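Carboxypeptidase A (Helicoverpa armigera, PDB 1JQG) probably acts as a zinc-dependent carboxypeptidase that trims residues from the C-terminal end of peptides, and is seen here with its activation peptide in place. Local coordinates at residues A[41-46]-A[71-76]; A[96-101]-A[230-235]; A[177-180]-A[186-189]; A[238-241]-A[245-248]. One frame throughout, in Å; residues are numbered along the deposited sequence.

Contact 1: A[41-46]-A[71-76]; sequences HDFEND and EIFENF
The Phe43 ring has the Phe76 ring over one face and Phe73 at its edge. Phe43 and Phe76 form a face-to-face stack, with centroids 4.0 Å apart and planes 13° from parallel. The rings do not eclipse each other: the side chains slide past one another in opposite directions, so the root of each lies against the far side of the other. Thus Phe76 CB is 3.5 Å from Phe43 CZ, and Phe43 CB is 3.7 Å from Phe76 CE2. Phe76 CB also makes a CH-pi contact over the Phe43 face. Phe73 adds a second, different approach, with its CD2 3.6 Å from Phe43 CE2 near the Phe43 plane.

In both Phe43 and Phe76 CG is anti to the backbone N, and the two rings reach out across the gap from opposite helices. That gap is wide: the axes of segments 41-46 and 71-76 pass 11.6 Å apart, at 164°, nearly antiparallel, and it is the rings that fill it.

Further in, Phe73 meets the Tyr27 ring and packs on Val63 and Val65, so it turns from the helix interface to the sheet beneath. The segments lie in the activation peptide, whose strand-helix-strand-strand-helix-strand order and four-stranded antiparallel sheet match a ferredoxin-like sandwich. No hydrogen bond crosses between the segments; the pairing of helices 34-46 and 70-80 here is apolar and aromatic, depending on ring overlap and shape rather than on polar direction.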
# COMPACT_ATOMS: atom_id res chain seq x y z
N HIS A 41 -2.30 -10.67 19.56
CA HIS A 41 -1.46 -10.73 18.37
C HIS A 41 -1.03 -12.15 18.04
O HIS A 41 -1.26 -12.57 16.91
CB HIS A 41 -0.21 -9.85 18.52
CG HIS A 41 0.62 -9.82 17.28
ND1 HIS A 41 0.27 -9.10 16.16
CD2 HIS A 41 1.81 -10.42 16.99
CE1 HIS A 41 1.19 -9.26 15.24
NE2 HIS A 41 2.14 -10.06 15.71
N ASP A 42 -0.49 -12.88 18.99
CA ASP A 42 -0.06 -14.26 18.82
C ASP A 42 -1.24 -15.17 18.50
O ASP A 42 -1.14 -16.06 17.67
CB ASP A 42 0.65 -14.75 20.10
CG ASP A 42 1.93 -14.00 20.40
OD1 ASP A 42 2.52 -13.42 19.46
OD2 ASP A 42 2.35 -13.99 21.57
N PHE A 43 -2.38 -14.92 19.17
CA PHE A 43 -3.56 -15.74 18.97
C PHE A 43 -4.06 -15.65 17.53
O PHE A 43 -4.31 -16.64 16.86
CB PHE A 43 -4.68 -15.32 19.92
CG PHE A 43 -5.97 -16.08 19.73
CD1 PHE A 43 -6.04 -17.43 20.00
CD2 PHE A 43 -7.11 -15.42 19.32
CE1 PHE A 43 -7.21 -18.15 19.83
CE2 PHE A 43 -8.30 -16.12 19.16
CZ PHE A 43 -8.35 -17.48 19.41
N GLU A 44 -4.16 -14.43 17.03
CA GLU A 44 -4.56 -14.16 15.66
C GLU A 44 -3.63 -14.89 14.69
O GLU A 44 -4.10 -15.37 13.65
CB GLU A 44 -4.57 -12.62 15.41
CG GLU A 44 -5.65 -11.90 16.21
CD GLU A 44 -5.51 -10.39 16.15
OE1 GLU A 44 -4.38 -9.85 16.17
OE2 GLU A 44 -6.53 -9.67 16.08
N ASN A 45 -2.33 -14.94 15.01
CA ASN A 45 -1.34 -15.55 14.15
C ASN A 45 -1.43 -17.06 14.10
O ASN A 45 -1.46 -17.65 13.01
CB ASN A 45 0.07 -15.12 14.57
CG ASN A 45 0.43 -13.74 14.08
OD1 ASN A 45 -0.22 -12.73 14.39
ND2 ASN A 45 1.47 -13.61 13.28
N ASP A 46 -1.61 -17.69 15.25
CA ASP A 46 -1.71 -19.14 15.35
C ASP A 46 -3.02 -19.65 14.76
O ASP A 46 -3.17 -20.78 14.30
CB ASP A 46 -1.64 -19.60 16.82
CG ASP A 46 -0.35 -19.19 17.49
OD1 ASP A 46 -0.42 -18.76 18.65
OD2 ASP A 46 0.73 -19.30 16.86
N GLU A 71 -16.69 -18.96 16.85
CA GLU A 71 -16.94 -19.43 18.21
C GLU A 71 -15.65 -19.60 19.01
O GLU A 71 -15.59 -19.23 20.19
CB GLU A 71 -17.72 -20.76 18.19
CG GLU A 71 -18.30 -21.18 19.52
CD GLU A 71 -19.31 -22.31 19.40
OE1 GLU A 71 -18.92 -23.50 19.27
OE2 GLU A 71 -20.54 -22.04 19.42
N ILE A 72 -14.62 -20.16 18.40
CA ILE A 72 -13.33 -20.35 19.05
C ILE A 72 -12.65 -19.01 19.33
O ILE A 72 -11.99 -18.84 20.36
CB ILE A 72 -12.39 -21.20 18.17
CG1 ILE A 72 -12.99 -22.59 17.88
CG2 ILE A 72 -11.03 -21.34 18.82
CD1 ILE A 72 -12.15 -23.36 16.86
N PHE A 73 -12.79 -18.08 18.39
CA PHE A 73 -12.15 -16.78 18.45
C PHE A 73 -12.65 -15.97 19.64
O PHE A 73 -11.84 -15.48 20.44
CB PHE A 73 -12.35 -16.01 17.15
CG PHE A 73 -11.97 -14.56 17.20
CD1 PHE A 73 -12.92 -13.55 17.31
CD2 PHE A 73 -10.62 -14.22 17.13
CE1 PHE A 73 -12.51 -12.22 17.33
CE2 PHE A 73 -10.22 -12.90 17.16
CZ PHE A 73 -11.16 -11.90 17.25
N GLU A 74 -13.98 -15.84 19.78
CA GLU A 74 -14.57 -15.02 20.80
C GLU A 74 -14.59 -15.74 22.15
O GLU A 74 -14.75 -15.09 23.19
CB GLU A 74 -15.98 -14.58 20.45
CG GLU A 74 -16.95 -15.66 20.13
CD GLU A 74 -18.33 -15.15 19.77
OE1 GLU A 74 -19.23 -15.64 20.51
OE2 GLU A 74 -18.51 -14.33 18.81
N ASN A 75 -14.35 -17.04 22.12
CA ASN A 75 -14.22 -17.85 23.30
C ASN A 75 -12.95 -17.48 24.05
O ASN A 75 -13.02 -17.37 25.26
CB ASN A 75 -14.15 -19.34 22.94
CG ASN A 75 -14.47 -20.25 24.10
OD1 ASN A 75 -15.63 -20.59 24.30
ND2 ASN A 75 -13.43 -20.62 24.86
N PHE A 76 -11.86 -17.35 23.31
CA PHE A 76 -10.56 -16.98 23.84
C PHE A 76 -10.53 -15.57 24.39
O PHE A 76 -10.01 -15.33 25.47
CB PHE A 76 -9.49 -17.12 22.75
CG PHE A 76 -8.12 -16.63 23.13
CD1 PHE A 76 -7.27 -17.46 23.83
CD2 PHE A 76 -7.67 -15.35 22.81
CE1 PHE A 76 -6.01 -17.04 24.19
CE2 PHE A 76 -6.41 -14.94 23.17
CZ PHE A 76 -5.57 -15.78 23.86

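Contact 2: A[96-101]-A[230-235]; sequences ELEDQL and GDRYWR
Glu98, on helix 92-108, faces Arg232 at the second position of a type I turn running from Asp231 to Trp234, which is closed by the bond from Trp234 N to Asp231 O (3.1 Å). The two side chains meet at about a right angle, yet their flat ends are nearly coplanar, 17° apart. Arg232 grips the carboxylate side-on with two nitrogens: NE gives a hydrogen bond to Glu98 OE1 at 2.9 Å, and NH2 one to Glu98 OE2 at 3.1 Å. Both are fairly straight, at 158° and 162°, and both oxygens use their syn lone pairs, the geometry of a bidentate salt bridge. Arg232 bends at chi2, which turns its NE side to the glutamate.

Both partners are buried, and each is held by more than the other. Glu98 OE2 also accepts from Val397 N, while Arg232 NH1 donates to Arg183 O and the guanidinium makes a cation-pi contact with Trp185. These bonds would fix the rotation of both groups, and the opposed charges probably stabilise each other. The arrangement is a two-pronged salt bridge at a proenzyme interface, joining a helix that follows the activation peptide's sheet to a loop of the zinc carboxypeptidase part.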
# COMPACT_ATOMS: atom_id res chain seq x y z
N GLU A 96 -20.54 -7.44 -2.27
CA GLU A 96 -21.54 -7.40 -3.31
C GLU A 96 -22.00 -5.97 -3.60
O GLU A 96 -22.16 -5.57 -4.76
CB GLU A 96 -22.73 -8.24 -2.88
CG GLU A 96 -22.44 -9.74 -2.96
CD GLU A 96 -23.66 -10.57 -2.56
OE1 GLU A 96 -24.54 -9.96 -1.90
OE2 GLU A 96 -23.64 -11.76 -2.91
N LEU A 97 -22.03 -5.14 -2.57
CA LEU A 97 -22.36 -3.72 -2.74
C LEU A 97 -21.25 -2.98 -3.49
O LEU A 97 -21.54 -2.12 -4.32
CB LEU A 97 -22.62 -3.08 -1.37
CG LEU A 97 -22.88 -1.57 -1.43
CD1 LEU A 97 -24.20 -1.35 -2.12
CD2 LEU A 97 -22.78 -0.92 -0.06
N GLU A 98 -19.98 -3.25 -3.17
CA GLU A 98 -18.85 -2.61 -3.81
C GLU A 98 -18.89 -2.91 -5.30
O GLU A 98 -18.79 -1.97 -6.08
CB GLU A 98 -17.52 -3.02 -3.20
CG GLU A 98 -16.34 -2.27 -3.82
CD GLU A 98 -14.99 -2.92 -3.65
OE1 GLU A 98 -14.85 -4.15 -3.82
OE2 GLU A 98 -14.03 -2.16 -3.32
N ASP A 99 -19.12 -4.17 -5.65
CA ASP A 99 -19.28 -4.60 -7.04
C ASP A 99 -20.39 -3.80 -7.74
O ASP A 99 -20.25 -3.30 -8.85
CB ASP A 99 -19.62 -6.09 -7.15
CG ASP A 99 -18.54 -6.97 -6.59
OD1 ASP A 99 -17.42 -6.51 -6.33
OD2 ASP A 99 -18.89 -8.16 -6.42
N GLN A 100 -21.51 -3.65 -7.05
CA GLN A 100 -22.65 -2.90 -7.55
C GLN A 100 -22.30 -1.45 -7.76
O GLN A 100 -22.55 -0.89 -8.81
CB GLN A 100 -23.81 -3.03 -6.56
CG GLN A 100 -25.12 -2.45 -7.04
CD GLN A 100 -26.25 -2.71 -6.05
OE1 GLN A 100 -26.87 -1.73 -5.63
NE2 GLN A 100 -26.51 -3.96 -5.70
N LEU A 101 -21.62 -0.83 -6.81
CA LEU A 101 -21.17 0.55 -6.85
C LEU A 101 -20.07 0.86 -7.85
O LEU A 101 -20.09 1.90 -8.51
CB LEU A 101 -20.71 0.97 -5.46
CG LEU A 101 -21.67 1.89 -4.68
CD1 LEU A 101 -23.10 1.41 -4.76
CD2 LEU A 101 -21.20 1.97 -3.24
N GLY A 230 -12.47 -12.96 -7.86
CA GLY A 230 -12.16 -14.02 -6.91
C GLY A 230 -12.00 -13.49 -5.48
O GLY A 230 -12.88 -12.83 -4.89
N ASP A 231 -10.82 -13.79 -4.91
CA ASP A 231 -10.54 -13.34 -3.56
C ASP A 231 -10.27 -11.85 -3.49
O ASP A 231 -9.14 -11.35 -3.53
CB ASP A 231 -9.38 -14.18 -3.01
CG ASP A 231 -9.28 -14.06 -1.50
OD1 ASP A 231 -9.08 -15.07 -0.83
OD2 ASP A 231 -9.38 -12.91 -1.02
N ARG A 232 -11.30 -11.04 -3.22
CA ARG A 232 -11.22 -9.61 -3.01
C ARG A 232 -10.22 -9.23 -1.91
O ARG A 232 -9.59 -8.15 -1.97
CB ARG A 232 -12.59 -9.02 -2.65
CG ARG A 232 -12.67 -7.52 -2.44
CD ARG A 232 -12.14 -6.70 -3.58
NE ARG A 232 -12.20 -5.25 -3.35
CZ ARG A 232 -11.22 -4.59 -2.69
NH1 ARG A 232 -10.16 -5.23 -2.20
NH2 ARG A 232 -11.28 -3.25 -2.49
N TYR A 233 -10.17 -10.02 -0.83
CA TYR A 233 -9.35 -9.65 0.30
C TYR A 233 -7.96 -10.27 0.26
O TYR A 233 -7.27 -10.30 1.29
CB TYR A 233 -10.06 -9.96 1.61
CG TYR A 233 -11.22 -9.05 1.92
CD1 TYR A 233 -12.46 -9.56 2.32
CD2 TYR A 233 -11.07 -7.66 1.85
CE1 TYR A 233 -13.52 -8.72 2.62
CE2 TYR A 233 -12.12 -6.80 2.14
CZ TYR A 233 -13.34 -7.34 2.53
OH TYR A 233 -14.37 -6.49 2.83
N TRP A 234 -7.55 -10.74 -0.92
CA TRP A 234 -6.19 -11.26 -1.10
C TRP A 234 -5.19 -10.09 -1.05
O TRP A 234 -5.42 -9.04 -1.67
CB TRP A 234 -6.15 -12.07 -2.40
CG TRP A 234 -4.86 -12.81 -2.60
CD1 TRP A 234 -3.75 -12.41 -3.31
CD2 TRP A 234 -4.54 -14.10 -2.06
NE1 TRP A 234 -2.76 -13.37 -3.23
CE2 TRP A 234 -3.23 -14.42 -2.48
CE3 TRP A 234 -5.23 -15.01 -1.27
CZ2 TRP A 234 -2.59 -15.61 -2.12
CZ3 TRP A 234 -4.62 -16.20 -0.91
CH2 TRP A 234 -3.31 -16.48 -1.34
N ARG A 235 -4.05 -10.29 -0.43
CA ARG A 235 -3.00 -9.27 -0.33
C ARG A 235 -1.63 -9.74 -0.82
O ARG A 235 -0.76 -8.93 -1.13
CB ARG A 235 -2.89 -8.79 1.11
CG ARG A 235 -2.58 -9.87 2.12
CD ARG A 235 -2.59 -9.34 3.55
NE ARG A 235 -1.45 -8.46 3.78
CZ ARG A 235 -0.71 -8.49 4.89
NH1 ARG A 235 -1.02 -9.38 5.82
NH2 ARG A 235 0.32 -7.66 5.07

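Contact 3: A[177-180]-A[186-189]; sequences QSLL and VTLP
Thr187 OG1 meets Leu179, just past Ser178: Leu179 N donates to it at 3.2 Å, a weak bond bent to 133°. The Thr187 hydroxyl points back between its own backbone N and carbonyl carbon (chi1 63°), and from there it also touches Leu179 CD2 at 3.4 Å. Beside this, Ser178 lies against the backbone, with its CB 3.4 Å from Thr187 O. The apolar part of the contact is formed by Leu179 CD1, which rests on Leu188 CB at 3.9 Å as the two leucines cross obliquely.

The second shell fixes these groups. Thr187 OG1 is hydrogen-bonded to Glu184 O, so one buried oxygen ties Leu179 to the intervening loop. Ser178 OG turns instead to Pro217 O, and Tyr224 of helix 221-228 touches both Leu179 and Leu188. Leu179 takes a positive phi (66°), which marks the chain's turn away from the sheet.

The five residues between the segments include His181 and Glu184, zinc ligands that are completed by His306. The chain thus runs from a strand of the mixed sheet, parallel to both its neighbours, through the metal ligands and on into helix 187-200, the arrangement expected of the HxxE zinc motif in M14 carboxypeptidases.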
# COMPACT_ATOMS: atom_id res chain seq x y z
N GLN A 177 5.39 4.05 -5.42
CA GLN A 177 4.77 2.78 -5.81
C GLN A 177 3.48 2.49 -5.07
O GLN A 177 3.27 2.94 -3.98
CB GLN A 177 5.68 1.56 -5.58
CG GLN A 177 6.15 1.40 -4.14
CD GLN A 177 7.06 0.21 -3.96
OE1 GLN A 177 8.06 0.16 -4.67
NE2 GLN A 177 6.71 -0.70 -3.05
N SER A 178 2.64 1.64 -5.63
CA SER A 178 1.38 1.27 -5.05
C SER A 178 0.99 -0.16 -5.44
O SER A 178 1.64 -0.77 -6.26
CB SER A 178 0.25 2.26 -5.43
OG SER A 178 -0.03 2.29 -6.81
N LEU A 179 -0.03 -0.67 -4.74
CA LEU A 179 -0.56 -2.00 -5.00
C LEU A 179 0.39 -3.14 -4.69
O LEU A 179 0.24 -4.23 -5.19
CB LEU A 179 -1.12 -2.09 -6.42
CG LEU A 179 -2.46 -1.38 -6.68
CD1 LEU A 179 -2.97 -1.61 -8.10
CD2 LEU A 179 -3.57 -1.74 -5.71
N LEU A 180 1.30 -2.97 -3.76
CA LEU A 180 2.18 -4.01 -3.27
C LEU A 180 1.30 -5.09 -2.59
O LEU A 180 1.52 -6.29 -2.78
CB LEU A 180 3.24 -3.43 -2.34
CG LEU A 180 4.42 -4.35 -1.98
CD1 LEU A 180 5.17 -4.71 -3.22
CD2 LEU A 180 5.36 -3.78 -0.93
N VAL A 186 -7.53 1.51 -3.25
CA VAL A 186 -7.46 2.96 -3.16
C VAL A 186 -6.05 3.52 -3.34
O VAL A 186 -5.90 4.74 -3.51
CB VAL A 186 -8.11 3.44 -1.84
CG1 VAL A 186 -7.27 3.24 -0.59
CG2 VAL A 186 -8.51 4.91 -1.98
N THR A 187 -5.00 2.68 -3.37
CA THR A 187 -3.64 3.14 -3.56
C THR A 187 -3.33 3.49 -5.01
O THR A 187 -2.43 4.37 -5.25
CB THR A 187 -2.59 2.15 -3.05
OG1 THR A 187 -2.65 0.92 -3.78
CG2 THR A 187 -2.82 1.92 -1.56
N LEU A 188 -3.98 2.85 -5.96
CA LEU A 188 -3.76 3.05 -7.38
C LEU A 188 -4.16 4.42 -7.87
O LEU A 188 -3.37 5.21 -8.43
CB LEU A 188 -4.44 1.96 -8.22
CG LEU A 188 -4.22 2.06 -9.75
CD1 LEU A 188 -2.75 1.96 -10.19
CD2 LEU A 188 -4.98 1.01 -10.55
N PRO A 189 -5.35 4.92 -7.51
CA PRO A 189 -5.75 6.28 -7.83
C PRO A 189 -4.72 7.31 -7.42
O PRO A 189 -4.55 8.41 -7.97
CB PRO A 189 -7.08 6.43 -7.08
CG PRO A 189 -7.63 5.03 -7.02
CD PRO A 189 -6.41 4.18 -6.77

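Contact 4: A[238-241]-A[245-248]; sequences RATG and GNLC
Gly241 N and the side-chain amide of Asn246 make the shortest polar approach here, with 2.8 Å between Gly241 N and Asn246 ND2 as modelled. Thr240 lies above the amide plane: its CG2 is 4.0 Å from Asn246 CG and almost straight over it, while Thr240 CB is 3.8 Å from the same carbon, more to one side.

Asn246 reaches across because its CG stands beside its own backbone N and anti to the carbonyl carbon (chi1 -67°). The residue itself has a positive phi (53°), as have Gly241 and Gly245. The two segments are separated by three residues, and Thr240 and Asn246, the nearest pair, come within 6.2 Å of each other, CA to CA.

Around the contact, Thr240 also packs on Phe151 and Met249, and Ala239 is paired by backbone hydrogen bonding with Gly250. Arg238 makes a cation-pi contact with Trp234. At the other end, Cys248 forms a disulfide with Cys270, a covalent tie within the long loop between helices 221-228 and 283-294.

The segments bury little surface between them, 107 Å² in all, and lie at the protein surface. The chemistry is that of a short loop closure: one amide packs under a threonine and beside a backbone N-H, while the disulfide and the Ala239-Gly250 pairing tie the adjoining parts of the loop.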
# COMPACT_ATOMS: atom_id res chain seq x y z
N ARG A 238 1.04 -14.46 -5.98
CA ARG A 238 0.44 -15.76 -6.30
C ARG A 238 1.46 -16.88 -6.48
O ARG A 238 1.41 -17.67 -7.43
CB ARG A 238 -0.44 -15.57 -7.55
CG ARG A 238 -1.61 -14.65 -7.37
CD ARG A 238 -2.64 -15.15 -6.36
NE ARG A 238 -3.39 -16.29 -6.89
CZ ARG A 238 -4.15 -17.09 -6.15
NH1 ARG A 238 -4.28 -16.90 -4.83
NH2 ARG A 238 -4.74 -18.08 -6.81
N ALA A 239 2.47 -16.91 -5.62
CA ALA A 239 3.57 -17.87 -5.76
C ALA A 239 3.19 -19.26 -5.27
O ALA A 239 2.65 -19.42 -4.16
CB ALA A 239 4.83 -17.40 -5.03
N THR A 240 3.51 -20.25 -6.11
CA THR A 240 3.21 -21.66 -5.76
C THR A 240 4.50 -22.36 -5.38
O THR A 240 5.56 -21.75 -5.23
CB THR A 240 2.56 -22.39 -6.93
OG1 THR A 240 3.33 -22.20 -8.12
CG2 THR A 240 1.17 -21.87 -7.25
N GLY A 241 4.43 -23.69 -5.15
CA GLY A 241 5.63 -24.46 -4.82
C GLY A 241 6.05 -24.26 -3.39
O GLY A 241 7.21 -24.54 -3.03
N GLY A 245 0.54 -29.79 -2.99
CA GLY A 245 -0.76 -29.59 -3.64
C GLY A 245 -1.17 -28.13 -3.66
O GLY A 245 -2.26 -27.75 -4.07
N ASN A 246 -0.30 -27.24 -3.19
CA ASN A 246 -0.51 -25.82 -3.09
C ASN A 246 -1.80 -25.49 -2.36
O ASN A 246 -2.54 -24.59 -2.78
CB ASN A 246 -0.50 -25.16 -4.47
CG ASN A 246 0.86 -25.22 -5.14
OD1 ASN A 246 1.02 -25.71 -6.26
ND2 ASN A 246 1.87 -24.71 -4.45
N LEU A 247 -2.03 -26.17 -1.23
CA LEU A 247 -3.17 -25.88 -0.37
C LEU A 247 -3.14 -24.39 0.02
O LEU A 247 -4.13 -23.69 -0.05
CB LEU A 247 -3.10 -26.73 0.89
CG LEU A 247 -4.36 -26.86 1.74
CD1 LEU A 247 -5.34 -27.75 0.97
CD2 LEU A 247 -4.05 -27.49 3.08
N CYS A 248 -1.97 -23.92 0.43
CA CYS A 248 -1.73 -22.53 0.76
C CYS A 248 -0.67 -22.00 -0.20
O CYS A 248 0.26 -22.74 -0.56
CB CYS A 248 -1.25 -22.40 2.19
SG CYS A 248 -2.41 -22.90 3.48

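Overall arrangement
From the N terminus, contact 1 comes first, closing the chain from helix 34-46 to helix 70-80 within the activation peptide. Contact 2 opens next, on helix 92-108, and spans 128 residues before closing in the loop after helix 221-228, tying the pro-region's helix to the enzyme. Contact 3 falls within that span: 177-180 and 186-189 close a short turn beside the zinc, its centre about 16 Å from that of contact 2. Contact 4 follows just after contact 2 in the sequence, closing a small loop at the surface, about 23 Å from the chain's centre. None of the four cross; contact 3 alone is nested.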